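Local coordinates for protein endoglucanase (Thermotoga maritima, PDB 1VHO) that is probably a metal-dependent aminopeptidase of the M42 family that uses two divalent metal ions per subunit, despite its endoglucanase name, at residues Lys32-Pro37 with Val179-Leu184; Pro246-Gly251 with Asn257-Ile262; Gly207-Leu212 with Ile218-Ala223; Ile303-Met308 with Glu313-Arg318; Glu185-Tyr190 with Leu329-Leu334. All coordinates share one frame; numbering follows the deposited sequence. Where two conformers were deposited one is given.

Contact 1. Residues Lys32-Pro37 with Val179-Leu184; sequences KSVIEP and VLVKVL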
# COMPACT_ATOMS: atom_id res chain seq x y z
N LYS A 32 -2.71 -9.06 10.32
CA LYS A 32 -3.21 -10.37 10.77
C LYS A 32 -4.02 -10.22 12.04
O LYS A 32 -5.14 -10.76 12.19
CB LYS A 32 -2.07 -11.37 10.93
CG LYS A 32 -2.50 -12.72 11.45
CD LYS A 32 -1.32 -13.69 11.52
CE LYS A 32 -1.80 -15.07 12.00
NZ LYS A 32 -2.55 -14.95 13.30
N SER A 33 -3.54 -9.43 13.00
CA SER A 33 -4.28 -9.25 14.25
C SER A 33 -5.56 -8.47 14.11
O SER A 33 -6.54 -8.76 14.88
CB SER A 33 -3.31 -8.61 15.26
OG SER A 33 -3.84 -8.56 16.54
N VAL A 34 -5.62 -7.45 13.23
CA VAL A 34 -6.87 -6.70 13.16
C VAL A 34 -7.90 -7.49 12.33
O VAL A 34 -9.10 -7.24 12.55
CB VAL A 34 -6.63 -5.32 12.51
CG1 VAL A 34 -7.91 -4.52 12.33
CG2 VAL A 34 -5.63 -4.51 13.36
N ILE A 35 -7.50 -8.33 11.41
CA ILE A 35 -8.50 -9.06 10.62
C ILE A 35 -8.96 -10.35 11.25
O ILE A 35 -9.99 -10.93 10.85
CB ILE A 35 -8.06 -9.34 9.17
CG1 ILE A 35 -6.94 -10.39 9.11
CG2 ILE A 35 -7.69 -8.01 8.53
CD1 ILE A 35 -6.66 -10.88 7.68
N GLU A 36 -8.23 -10.85 12.23
CA GLU A 36 -8.58 -12.09 12.92
C GLU A 36 -10.03 -12.28 13.32
O GLU A 36 -10.62 -13.34 13.13
CB GLU A 36 -7.76 -12.18 14.26
CG GLU A 36 -6.51 -12.94 14.07
CD GLU A 36 -5.87 -13.44 15.38
OE1 GLU A 36 -6.11 -12.84 16.45
OE2 GLU A 36 -5.13 -14.43 15.17
N PRO A 37 -10.67 -11.31 13.93
CA PRO A 37 -12.06 -11.45 14.34
C PRO A 37 -13.05 -11.50 13.17
O PRO A 37 -14.25 -11.72 13.38
CB PRO A 37 -12.34 -10.18 15.12
CG PRO A 37 -10.97 -9.65 15.51
CD PRO A 37 -10.10 -10.01 14.36
N VAL A 179 -8.53 -0.39 3.21
CA VAL A 179 -9.80 -0.74 2.53
C VAL A 179 -10.11 -2.23 2.75
O VAL A 179 -11.21 -2.63 3.15
CB VAL A 179 -9.68 -0.56 0.99
CG1 VAL A 179 -10.95 -1.18 0.30
CG2 VAL A 179 -9.52 0.88 0.58
N LEU A 180 -9.09 -3.09 2.55
CA LEU A 180 -9.35 -4.53 2.68
C LEU A 180 -9.66 -4.95 4.11
O LEU A 180 -10.47 -5.88 4.31
CB LEU A 180 -8.22 -5.32 2.02
CG LEU A 180 -8.05 -5.01 0.50
CD1 LEU A 180 -7.10 -6.04 -0.10
CD2 LEU A 180 -9.42 -5.10 -0.21
N VAL A 181 -9.02 -4.27 5.07
CA VAL A 181 -9.35 -4.60 6.49
C VAL A 181 -10.82 -4.22 6.75
O VAL A 181 -11.58 -5.03 7.35
CB VAL A 181 -8.43 -3.81 7.45
CG1 VAL A 181 -8.96 -3.88 8.89
CG2 VAL A 181 -7.02 -4.42 7.39
N LYS A 182 -11.23 -3.05 6.26
CA LYS A 182 -12.63 -2.59 6.46
C LYS A 182 -13.61 -3.50 5.71
O LYS A 182 -14.73 -3.73 6.19
CB LYS A 182 -12.78 -1.13 6.07
CG LYS A 182 -12.05 -0.14 6.99
CD LYS A 182 -12.56 -0.15 8.43
CE LYS A 182 -13.89 0.55 8.57
NZ LYS A 182 -14.34 0.61 9.98
N VAL A 183 -13.25 -4.00 4.53
CA VAL A 183 -14.18 -4.92 3.84
C VAL A 183 -14.51 -6.12 4.75
O VAL A 183 -15.66 -6.55 4.87
CB VAL A 183 -13.53 -5.48 2.56
CG1 VAL A 183 -14.36 -6.61 1.93
CG2 VAL A 183 -13.34 -4.38 1.53
N LEU A 184 -13.47 -6.72 5.36
CA LEU A 184 -13.71 -7.88 6.24
C LEU A 184 -14.59 -7.50 7.40
O LEU A 184 -15.54 -8.23 7.75
CB LEU A 184 -12.37 -8.47 6.68
CG LEU A 184 -11.57 -9.16 5.55
CD1 LEU A 184 -10.16 -9.48 6.02
CD2 LEU A 184 -12.24 -10.48 5.13

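Contact 2. Residues Pro246-Gly251 with Asn257-Ile262; sequences PVIGLG and NLVQKI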
# COMPACT_ATOMS: atom_id res chain seq x y z
N PRO A 246 -14.08 6.24 -4.76
CA PRO A 246 -13.12 5.35 -5.35
C PRO A 246 -13.19 5.50 -6.88
O PRO A 246 -14.22 5.93 -7.44
CB PRO A 246 -13.46 3.96 -4.90
CG PRO A 246 -14.89 4.03 -4.46
CD PRO A 246 -15.16 5.46 -4.06
N VAL A 247 -12.04 5.25 -7.48
CA VAL A 247 -11.87 5.46 -8.91
C VAL A 247 -11.82 4.17 -9.70
O VAL A 247 -10.94 3.31 -9.57
CB VAL A 247 -10.55 6.23 -9.17
CG1 VAL A 247 -10.46 6.62 -10.65
CG2 VAL A 247 -10.44 7.47 -8.28
N ILE A 248 -12.85 4.02 -10.56
CA ILE A 248 -12.93 2.81 -11.36
C ILE A 248 -11.97 2.89 -12.54
O ILE A 248 -12.12 3.86 -13.32
CB ILE A 248 -14.39 2.70 -11.96
CG1 ILE A 248 -15.39 2.63 -10.80
CG2 ILE A 248 -14.45 1.50 -12.89
CD1 ILE A 248 -15.08 1.46 -9.85
N GLY A 249 -11.07 1.95 -12.69
CA GLY A 249 -10.15 1.87 -13.82
C GLY A 249 -10.94 1.33 -15.03
O GLY A 249 -11.67 0.34 -14.95
N LEU A 250 -10.72 1.97 -16.20
CA LEU A 250 -11.46 1.50 -17.39
C LEU A 250 -10.49 1.13 -18.51
O LEU A 250 -10.84 1.26 -19.70
CB LEU A 250 -12.40 2.63 -17.85
CG LEU A 250 -13.53 2.95 -16.88
CD1 LEU A 250 -14.23 4.26 -17.21
CD2 LEU A 250 -14.53 1.79 -16.83
N GLY A 251 -9.28 0.73 -18.15
CA GLY A 251 -8.26 0.37 -19.13
C GLY A 251 -8.58 -0.88 -19.92
O GLY A 251 -9.46 -1.69 -19.63
N ASN A 257 -17.34 -5.89 -18.50
CA ASN A 257 -18.66 -6.38 -18.06
C ASN A 257 -18.67 -6.55 -16.55
O ASN A 257 -19.65 -6.26 -15.88
CB ASN A 257 -18.99 -7.72 -18.72
CG ASN A 257 -20.32 -8.27 -18.26
OD1 ASN A 257 -20.45 -9.45 -17.89
ND2 ASN A 257 -21.36 -7.43 -18.24
N LEU A 258 -17.60 -7.09 -15.99
CA LEU A 258 -17.51 -7.22 -14.50
C LEU A 258 -17.55 -5.82 -13.91
O LEU A 258 -18.29 -5.49 -12.97
CB LEU A 258 -16.17 -7.89 -14.15
CG LEU A 258 -15.77 -7.83 -12.65
CD1 LEU A 258 -16.81 -8.52 -11.81
CD2 LEU A 258 -14.38 -8.43 -12.42
N VAL A 259 -16.83 -4.90 -14.58
CA VAL A 259 -16.82 -3.51 -14.11
C VAL A 259 -18.23 -2.94 -14.13
O VAL A 259 -18.68 -2.30 -13.18
CB VAL A 259 -15.82 -2.69 -14.94
CG1 VAL A 259 -15.91 -1.19 -14.65
CG2 VAL A 259 -14.38 -3.18 -14.65
N GLN A 260 -19.00 -3.12 -15.22
CA GLN A 260 -20.38 -2.58 -15.21
C GLN A 260 -21.21 -3.18 -14.09
O GLN A 260 -22.01 -2.47 -13.48
CB GLN A 260 -21.06 -2.83 -16.58
CG GLN A 260 -22.33 -1.98 -16.74
CD GLN A 260 -22.01 -0.51 -16.67
OE1 GLN A 260 -20.89 -0.12 -17.00
NE2 GLN A 260 -22.99 0.30 -16.26
N LYS A 261 -21.10 -4.47 -13.78
CA LYS A 261 -21.83 -5.04 -12.64
C LYS A 261 -21.45 -4.34 -11.33
O LYS A 261 -22.32 -4.09 -10.48
CB LYS A 261 -21.53 -6.53 -12.51
CG LYS A 261 -22.24 -7.35 -13.63
CD LYS A 261 -21.59 -8.74 -13.64
CE LYS A 261 -22.32 -9.65 -14.65
NZ LYS A 261 -21.50 -10.87 -14.92
N ILE A 262 -20.16 -4.02 -11.15
CA ILE A 262 -19.74 -3.30 -9.92
C ILE A 262 -20.37 -1.94 -9.88
O ILE A 262 -20.88 -1.43 -8.86
CB ILE A 262 -18.20 -3.22 -9.83
CG1 ILE A 262 -17.56 -4.59 -9.70
CG2 ILE A 262 -17.78 -2.28 -8.71
CD1 ILE A 262 -16.02 -4.62 -9.86

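Contact 3. Residues Gly207-Leu212 with Ile218-Ala223; sequences GCLGAL and INPDAA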
# COMPACT_ATOMS: atom_id res chain seq x y z
N GLY A 207 3.52 -12.17 -8.35
CA GLY A 207 2.40 -11.35 -8.86
C GLY A 207 1.20 -11.57 -7.93
O GLY A 207 1.32 -12.35 -6.98
N CYS A 208 0.06 -10.97 -8.24
CA CYS A 208 -1.12 -11.11 -7.38
C CYS A 208 -1.57 -12.55 -7.31
O CYS A 208 -1.81 -13.07 -6.22
CB CYS A 208 -2.26 -10.19 -7.80
SG CYS A 208 -1.95 -8.43 -7.86
N LEU A 209 -1.63 -13.27 -8.43
CA LEU A 209 -2.06 -14.68 -8.39
C LEU A 209 -1.05 -15.52 -7.63
O LEU A 209 -1.41 -16.41 -6.85
CB LEU A 209 -2.24 -15.26 -9.79
CG LEU A 209 -3.50 -16.01 -10.18
CD1 LEU A 209 -3.24 -16.99 -11.33
CD2 LEU A 209 -4.19 -16.72 -9.04
N GLY A 210 0.25 -15.29 -7.87
CA GLY A 210 1.27 -16.04 -7.14
C GLY A 210 1.17 -15.81 -5.64
O GLY A 210 1.36 -16.72 -4.83
N ALA A 211 0.82 -14.57 -5.22
CA ALA A 211 0.71 -14.39 -3.76
C ALA A 211 -0.43 -15.24 -3.24
O ALA A 211 -0.35 -15.93 -2.23
CB ALA A 211 0.47 -12.91 -3.43
N LEU A 212 -1.59 -15.11 -3.88
CA LEU A 212 -2.76 -15.87 -3.44
C LEU A 212 -2.52 -17.37 -3.41
O LEU A 212 -2.84 -18.01 -2.41
CB LEU A 212 -3.94 -15.55 -4.37
CG LEU A 212 -5.16 -16.46 -4.26
CD1 LEU A 212 -5.78 -16.36 -2.88
CD2 LEU A 212 -6.18 -16.05 -5.34
N ILE A 218 -6.35 -22.04 -5.51
CA ILE A 218 -7.65 -21.81 -6.10
C ILE A 218 -7.51 -20.89 -7.31
O ILE A 218 -6.48 -20.25 -7.48
CB ILE A 218 -8.59 -21.11 -5.10
CG1 ILE A 218 -7.95 -19.76 -4.66
CG2 ILE A 218 -8.94 -21.93 -3.89
CD1 ILE A 218 -9.05 -18.73 -4.39
N ASN A 219 -8.56 -20.82 -8.11
CA ASN A 219 -8.61 -19.92 -9.25
C ASN A 219 -9.86 -19.07 -9.02
O ASN A 219 -10.98 -19.58 -9.09
CB ASN A 219 -8.70 -20.63 -10.60
CG ASN A 219 -8.33 -19.70 -11.73
OD1 ASN A 219 -7.26 -19.09 -11.75
ND2 ASN A 219 -9.22 -19.58 -12.72
N PRO A 220 -9.68 -17.82 -8.60
CA PRO A 220 -10.84 -16.99 -8.34
C PRO A 220 -11.66 -16.78 -9.61
O PRO A 220 -11.11 -16.65 -10.70
CB PRO A 220 -10.27 -15.66 -7.88
CG PRO A 220 -8.80 -15.69 -8.09
CD PRO A 220 -8.42 -17.09 -8.52
N ASP A 221 -12.95 -16.63 -9.42
CA ASP A 221 -13.88 -16.34 -10.51
C ASP A 221 -13.85 -14.87 -10.87
O ASP A 221 -14.24 -14.47 -11.97
CB ASP A 221 -15.30 -16.72 -10.02
CG ASP A 221 -15.31 -18.22 -9.73
OD1 ASP A 221 -14.94 -18.99 -10.65
OD2 ASP A 221 -15.59 -18.59 -8.59
N ALA A 222 -13.44 -14.01 -9.90
CA ALA A 222 -13.36 -12.57 -10.18
C ALA A 222 -12.33 -11.94 -9.22
O ALA A 222 -12.15 -12.46 -8.13
CB ALA A 222 -14.68 -11.85 -10.09
N ALA A 223 -11.58 -10.97 -9.73
CA ALA A 223 -10.56 -10.37 -8.85
C ALA A 223 -10.65 -8.84 -8.92
O ALA A 223 -10.89 -8.30 -9.99
CB ALA A 223 -9.17 -10.78 -9.33

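Contact 4. Residues Ile303-Met308 with Glu313-Arg318; sequences IPLKYM and EMVDPR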
# COMPACT_ATOMS: atom_id res chain seq x y z
N ILE A 303 -7.92 4.34 -4.84
CA ILE A 303 -8.23 5.38 -3.85
C ILE A 303 -7.50 6.67 -4.27
O ILE A 303 -6.29 6.62 -4.57
CB ILE A 303 -7.71 4.91 -2.48
CG1 ILE A 303 -8.59 3.78 -1.91
CG2 ILE A 303 -7.66 6.09 -1.49
CD1 ILE A 303 -10.05 4.13 -1.67
N PRO A 304 -8.18 7.80 -4.35
CA PRO A 304 -7.56 9.07 -4.71
C PRO A 304 -6.50 9.42 -3.65
O PRO A 304 -6.77 9.26 -2.45
CB PRO A 304 -8.67 10.13 -4.60
CG PRO A 304 -9.93 9.28 -4.83
CD PRO A 304 -9.63 7.99 -4.07
N LEU A 305 -5.33 9.78 -4.12
CA LEU A 305 -4.26 10.13 -3.13
C LEU A 305 -3.56 11.35 -3.65
O LEU A 305 -3.26 11.47 -4.83
CB LEU A 305 -3.36 8.89 -3.02
CG LEU A 305 -2.14 8.97 -2.11
CD1 LEU A 305 -1.75 7.54 -1.72
CD2 LEU A 305 -0.96 9.65 -2.80
N LYS A 306 -3.25 12.30 -2.77
CA LYS A 306 -2.53 13.50 -3.22
C LYS A 306 -1.11 13.47 -2.71
O LYS A 306 -0.84 12.90 -1.64
CB LYS A 306 -3.34 14.69 -2.68
CG LYS A 306 -3.09 16.03 -3.36
CD LYS A 306 -4.05 17.08 -2.80
CE LYS A 306 -4.32 18.19 -3.78
NZ LYS A 306 -3.20 19.18 -3.86
N TYR A 307 -0.15 14.04 -3.43
CA TYR A 307 1.25 14.12 -3.01
C TYR A 307 1.92 12.75 -3.03
O TYR A 307 2.68 12.34 -2.17
CB TYR A 307 1.46 14.84 -1.67
CG TYR A 307 0.65 16.12 -1.57
CD1 TYR A 307 0.82 17.18 -2.44
CD2 TYR A 307 -0.36 16.21 -0.60
CE1 TYR A 307 0.03 18.32 -2.34
CE2 TYR A 307 -1.16 17.33 -0.49
CZ TYR A 307 -0.96 18.38 -1.38
OH TYR A 307 -1.75 19.49 -1.27
N MSE A 308 1.59 12.02 -4.09
CA MSE A 308 2.10 10.69 -4.36
C MSE A 308 3.62 10.64 -4.16
O MSE A 308 4.29 11.57 -4.57
CB MSE A 308 1.90 10.40 -5.88
CG MSE A 308 2.31 8.98 -6.23
SE MSE A 308 1.01 7.73 -5.57
CE MSE A 308 -0.54 8.28 -6.54
N GLU A 313 1.83 11.89 1.85
CA GLU A 313 0.72 11.53 0.96
C GLU A 313 -0.57 11.86 1.72
O GLU A 313 -0.58 11.68 2.92
CB GLU A 313 0.73 10.02 0.63
CG GLU A 313 2.00 9.76 -0.25
CD GLU A 313 2.15 8.28 -0.58
OE1 GLU A 313 1.70 7.44 0.20
OE2 GLU A 313 2.76 7.97 -1.64
N MSE A 314 -1.64 12.14 1.00
CA MSE A 314 -2.89 12.49 1.69
C MSE A 314 -4.07 11.73 1.09
O MSE A 314 -4.17 11.62 -0.14
CB MSE A 314 -3.14 14.01 1.46
CG MSE A 314 -4.48 14.44 2.09
SE MSE A 314 -4.82 16.30 1.65
CE MSE A 314 -3.55 17.15 2.81
N VAL A 315 -4.87 11.10 1.94
CA VAL A 315 -6.05 10.38 1.45
C VAL A 315 -7.26 10.84 2.30
O VAL A 315 -7.10 11.38 3.41
CB VAL A 315 -5.96 8.86 1.60
CG1 VAL A 315 -4.82 8.30 0.71
CG2 VAL A 315 -5.73 8.46 3.06
N ASP A 316 -8.45 10.61 1.73
CA ASP A 316 -9.68 10.92 2.46
C ASP A 316 -10.22 9.62 3.01
O ASP A 316 -10.61 8.72 2.24
CB ASP A 316 -10.70 11.51 1.43
CG ASP A 316 -11.91 12.09 2.15
OD1 ASP A 316 -12.39 11.43 3.09
OD2 ASP A 316 -12.32 13.23 1.83
N PRO A 317 -10.34 9.41 4.33
CA PRO A 317 -10.85 8.20 4.91
C PRO A 317 -12.23 7.82 4.43
O PRO A 317 -12.56 6.63 4.43
CB PRO A 317 -10.78 8.40 6.42
CG PRO A 317 -9.96 9.61 6.63
CD PRO A 317 -9.94 10.43 5.35
N ARG A 318 -13.04 8.82 3.98
CA ARG A 318 -14.36 8.44 3.46
C ARG A 318 -14.25 7.67 2.16
O ARG A 318 -15.14 6.83 1.88
CB ARG A 318 -15.25 9.67 3.24
CG ARG A 318 -15.53 10.49 4.50
CD ARG A 318 -16.22 11.79 4.08
NE ARG A 318 -15.25 12.61 3.32
CZ ARG A 318 -15.56 13.74 2.71
NH1 ARG A 318 -16.83 14.19 2.77
NH2 ARG A 318 -14.67 14.42 2.05
O HOH W 1 -8.85 9.50 -0.79

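Contact 5. Residues Glu185-Tyr190 with Leu329-Leu334; sequences EFLKRY and LVAVEL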
# COMPACT_ATOMS: atom_id res chain seq x y z
N GLU A 185 -14.38 -6.31 7.98
CA GLU A 185 -15.22 -5.86 9.07
C GLU A 185 -16.67 -5.73 8.61
O GLU A 185 -17.57 -6.25 9.27
CB GLU A 185 -14.72 -4.55 9.68
CG GLU A 185 -15.62 -4.08 10.82
CD GLU A 185 -15.47 -2.61 11.12
OE1 GLU A 185 -16.43 -2.04 11.69
OE2 GLU A 185 -14.45 -2.02 10.77
N PHE A 186 -16.91 -5.11 7.45
CA PHE A 186 -18.26 -4.97 6.93
C PHE A 186 -18.95 -6.27 6.53
O PHE A 186 -20.18 -6.36 6.67
CB PHE A 186 -18.21 -4.03 5.69
CG PHE A 186 -17.77 -2.63 6.04
CD1 PHE A 186 -17.76 -2.16 7.34
CD2 PHE A 186 -17.41 -1.76 5.02
CE1 PHE A 186 -17.36 -0.87 7.64
CE2 PHE A 186 -17.04 -0.46 5.30
CZ PHE A 186 -17.01 0.00 6.61
N LEU A 187 -18.24 -7.26 6.03
CA LEU A 187 -18.79 -8.53 5.62
C LEU A 187 -19.43 -9.31 6.77
O LEU A 187 -20.28 -10.17 6.51
CB LEU A 187 -17.78 -9.41 4.91
CG LEU A 187 -17.45 -8.96 3.46
CD1 LEU A 187 -16.30 -9.82 2.92
CD2 LEU A 187 -18.68 -9.14 2.57
N LYS A 188 -19.02 -9.02 7.99
CA LYS A 188 -19.62 -9.65 9.17
C LYS A 188 -21.12 -9.44 9.28
O LYS A 188 -21.84 -10.28 9.87
CB LYS A 188 -18.91 -9.06 10.42
CG LYS A 188 -17.54 -9.77 10.50
CD LYS A 188 -17.84 -11.17 11.00
CE LYS A 188 -16.74 -12.18 10.83
NZ LYS A 188 -16.77 -13.05 12.08
N ARG A 189 -21.68 -8.41 8.68
CA ARG A 189 -23.10 -8.11 8.74
C ARG A 189 -23.96 -8.90 7.76
O ARG A 189 -25.19 -8.85 7.81
CB ARG A 189 -23.29 -6.63 8.33
N TYR A 190 -23.32 -9.57 6.80
CA TYR A 190 -24.07 -10.26 5.78
C TYR A 190 -23.78 -11.75 5.64
O TYR A 190 -22.70 -12.23 5.86
CB TYR A 190 -23.72 -9.67 4.40
CG TYR A 190 -23.99 -8.20 4.20
CD1 TYR A 190 -25.25 -7.73 3.88
CD2 TYR A 190 -22.94 -7.29 4.27
CE1 TYR A 190 -25.49 -6.38 3.66
CE2 TYR A 190 -23.18 -5.93 4.05
CZ TYR A 190 -24.44 -5.49 3.76
OH TYR A 190 -24.67 -4.14 3.55
N LEU A 329 -20.48 -5.11 -0.63
CA LEU A 329 -21.72 -5.25 -1.41
C LEU A 329 -21.52 -6.09 -2.65
O LEU A 329 -22.41 -6.85 -3.07
CB LEU A 329 -22.34 -3.89 -1.72
CG LEU A 329 -22.85 -3.17 -0.47
CD1 LEU A 329 -23.08 -1.68 -0.70
CD2 LEU A 329 -24.15 -3.83 0.01
N VAL A 330 -20.32 -6.05 -3.25
CA VAL A 330 -20.02 -6.89 -4.42
C VAL A 330 -20.07 -8.34 -3.97
O VAL A 330 -20.66 -9.21 -4.62
CB VAL A 330 -18.66 -6.54 -5.06
CG1 VAL A 330 -18.20 -7.57 -6.06
CG2 VAL A 330 -18.75 -5.17 -5.75
N ALA A 331 -19.48 -8.64 -2.79
CA ALA A 331 -19.53 -10.00 -2.29
C ALA A 331 -20.95 -10.44 -1.99
O ALA A 331 -21.22 -11.65 -1.97
CB ALA A 331 -18.64 -10.16 -1.03
N VAL A 332 -21.88 -9.54 -1.74
CA VAL A 332 -23.27 -9.89 -1.46
C VAL A 332 -24.15 -10.00 -2.69
O VAL A 332 -24.86 -11.00 -2.88
CB VAL A 332 -23.89 -8.86 -0.51
CG1 VAL A 332 -25.39 -9.16 -0.25
CG2 VAL A 332 -23.16 -8.79 0.83
N GLU A 333 -24.00 -9.06 -3.64
CA GLU A 333 -24.86 -9.01 -4.81
C GLU A 333 -24.30 -9.39 -6.15
O GLU A 333 -25.10 -9.45 -7.10
CB GLU A 333 -25.36 -7.53 -4.94
CG GLU A 333 -26.19 -7.17 -3.70
CD GLU A 333 -26.74 -5.77 -3.77
OE1 GLU A 333 -26.48 -5.08 -4.79
OE2 GLU A 333 -27.39 -5.30 -2.82
N LEU A 334 -22.99 -9.52 -6.30
CA LEU A 334 -22.46 -9.86 -7.60
C LEU A 334 -23.05 -11.16 -8.18
O LEU A 334 -23.00 -12.21 -7.57
CB LEU A 334 -20.94 -9.98 -7.63
CG LEU A 334 -20.28 -10.28 -8.98
CD1 LEU A 334 -20.51 -9.13 -9.97
CD2 LEU A 334 -18.76 -10.47 -8.79

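Contact 1. Residues Lys32-Pro37 with Val179-Leu184
V34 and I35 meet V181 and L184 with no ring, amide or other flat group between them; there are no faces or edges to match, and branched aliphatic carbons do all the touching. This is helix-on-helix packing, in which the C-terminal part of helix 25-35 lies against helix 171-187 of the alpha/beta core that carries the predicted metal ligands. The backbones come close, with the CA atoms of I35 and V181 6.1 Å apart. I35 is central. Its CG1 sits between the backbone N and the carbonyl carbon (chi1 71°), which turns CG2 toward helix 171-187; there it meets V181 CG2 at 3.8 Å, the two side chains nearly perpendicular. V34 CG1 also approaches V181 CG1, a doubtful touch, since V34 was modelled in two conformers. On the sheet side of helix 171-187, L180 and L184 rest on V198 of strand 195-201, while V181 also touches L10 of helix 7-16. The L184 methyl CD1 closes the interface, lying 3.8 Å from both CB and CG2 of I35.

Contact 2. Residues Pro246-Gly251 with Asn257-Ile262
I248 and V259 run antiparallel past one another, the strand residue reaching out to the helix and the helix residue reaching back. Their meeting point is I248 CG2 against V259 CG1, at a tight 3.5 Å. Each of these methyls lies anti to its own main-chain nitrogen (V259 chi1 171°), the position that carries it across the gap. L250 comes in at a slant from just beyond the strand and sets its CD2 against the same V259 CG1, 3.9 Å away, so one valine methyl is shared by two aliphatic neighbours. No hydrogen bond joins the segments. I262, one turn after V259, also has its CB directed to the strand, but packs on S299 of strand 297-304 and I224 of strand 222-229. I248 is fixed in turn by backbone hydrogen bonds to Q274 and E276 of the next strand. The contact therefore seals the first half of a beta-alpha-beta unit: strand 247-249 runs into helix 256-268, which covers it before the chain returns in the parallel strand 274-276 at the sheet edge.

Contact 3. Residues Gly207-Leu212 with Ile218-Ala223
L209 and L212 on the first turns of helix 208-213 look across at the extended run from I218 to P220, with CA atoms 8.1 Å apart for L212 and I218 and 8.4 Å for L209 and N219. The helix starts right after G207, its N-cap residue, whose O accepts from A211 N. It lies in the beta-alpha-beta crossover from strand 195-201 to the parallel strand 222-229, with strand 61-67 between them, and begins just after E205, a predicted zinc ligand. Across the gap the contact is wholly apolar, and one methyl does most of the work. L212 CD2 comes to 3.8 Å from P220 CG and to 4.0 Å from I218 CD1, filling the corner between proline ring and isoleucine branch. L212 and P220 point at each other; chi1 of 168°, with CG opposite the backbone N, carries CD2 to the proline. I218 does not aim its CB at the helix, but chi1 of 58° swings CG1 in over the main chain, bringing CD1 near L212. L209 adds a looser touch, CD2 to P220 CD at 4.3 Å. L212 also packs on F65 and V199, and I218 on Y197, residues of strands 61-67 and 195-201. L209 leans on Q290 and L291 of helix 289-293, and the chain beyond P220 enters strand 222-229, where A223 is hydrogen-bonded through its backbone to R297 and S299.

Contact 4. Residues Ile303-Met308 with Glu313-Arg318
K306 and M314 form a single antiparallel bridge as a hydrogen-bonded pair. K306 N donates to M314 O at 2.9 Å, nearly straight (166°) and in the carbonyl plane; M314 N donates back to K306 O at 2.9 Å, more bent. On one side of this bridge L305 lies between E313 and V315, its CD2 3.8 Å from E313 CB and its CG 3.9 Å from V315 CG1. On the other, the selenomethionine M314 runs alongside Y307, both pointing the same way, and puts its CE methyl at the ring edge, 4.1 Å from CE2. The Y307 ring is steadied by K306, whose CG covers the centre of one face and whose NZ donates to Y307 OH. Farther along, a water links the two segments, donating to P304 O and accepting from D316 N. D316 then caps helix 317-333: its OD1 accepts from R318 N at 2.8 Å, and the R318 guanidinium grips the carboxylate side-on through NE and NH2, the latter 2.6 Å from OD2. The E313 chain is extended beyond CG and ends beside D172. Its OE1 accepts from D172 N and its OE2 from H309 N, and both of those residues are predicted zinc ligands. E313 would then be a second-shell residue of the predicted two-metal site, consistent with M42 aminopeptidases.

Contact 5. Residues Glu185-Tyr190 with Leu329-Leu334
With chi1 near -59°, Y190 has CG anti to the carbonyl carbon, and chi2 of -82° turns its ring broadside to V332. V332 brings CG2 over that face by the same kind of placement, beside its own backbone N. The result is a CH-pi contact: CG2 lies 3.9 Å from the ring centroid and 24° off the normal, shifted toward CG, which it approaches to 3.5 Å. R189 CB, its outermost modelled atom, lies on the opposite face, near the rim. At the far end of the ring, L329 CD2 sits 3.6 Å from Y190 OH, meeting the tyrosine obliquely. Deeper in, L187 CD2 rests on A331 CB at 3.7 Å, and both residues also touch V196 of strand 195-201. A type I turn from L187 to Y190 places the tyrosine over the neighbouring helix; a sulfate, probably from the crystallisation liquor, lies near its side chain. Two helix C-termini are packed together on the central mixed sheet, as in the layered alpha/beta core of zinc exopeptidases.

How the contacts relate
Contacts 1 and 5 occupy successive parts of helix 171-187, their centres 13 Å apart, joined by a probable hydrogen bond from K188 NZ to P37 O. After segment 185-190 the chain makes contacts 3, 2 and 4 before helix 317-333, begun in contact 4, completes contact 5. Contacts 2, 3 and 4 all reach the eight-stranded mixed sheet, through strands 247-249, 222-229 and 297-304. Contact 2 touches contact 5 where K261 packs on L334, contact 3 where L258 meets A222, and contact 4 through V247 and P304. V179 of contact 1 packs on I303 of contact 4. Together they join helices and strands of one alpha/beta core, contact 4 beside the predicted metal site.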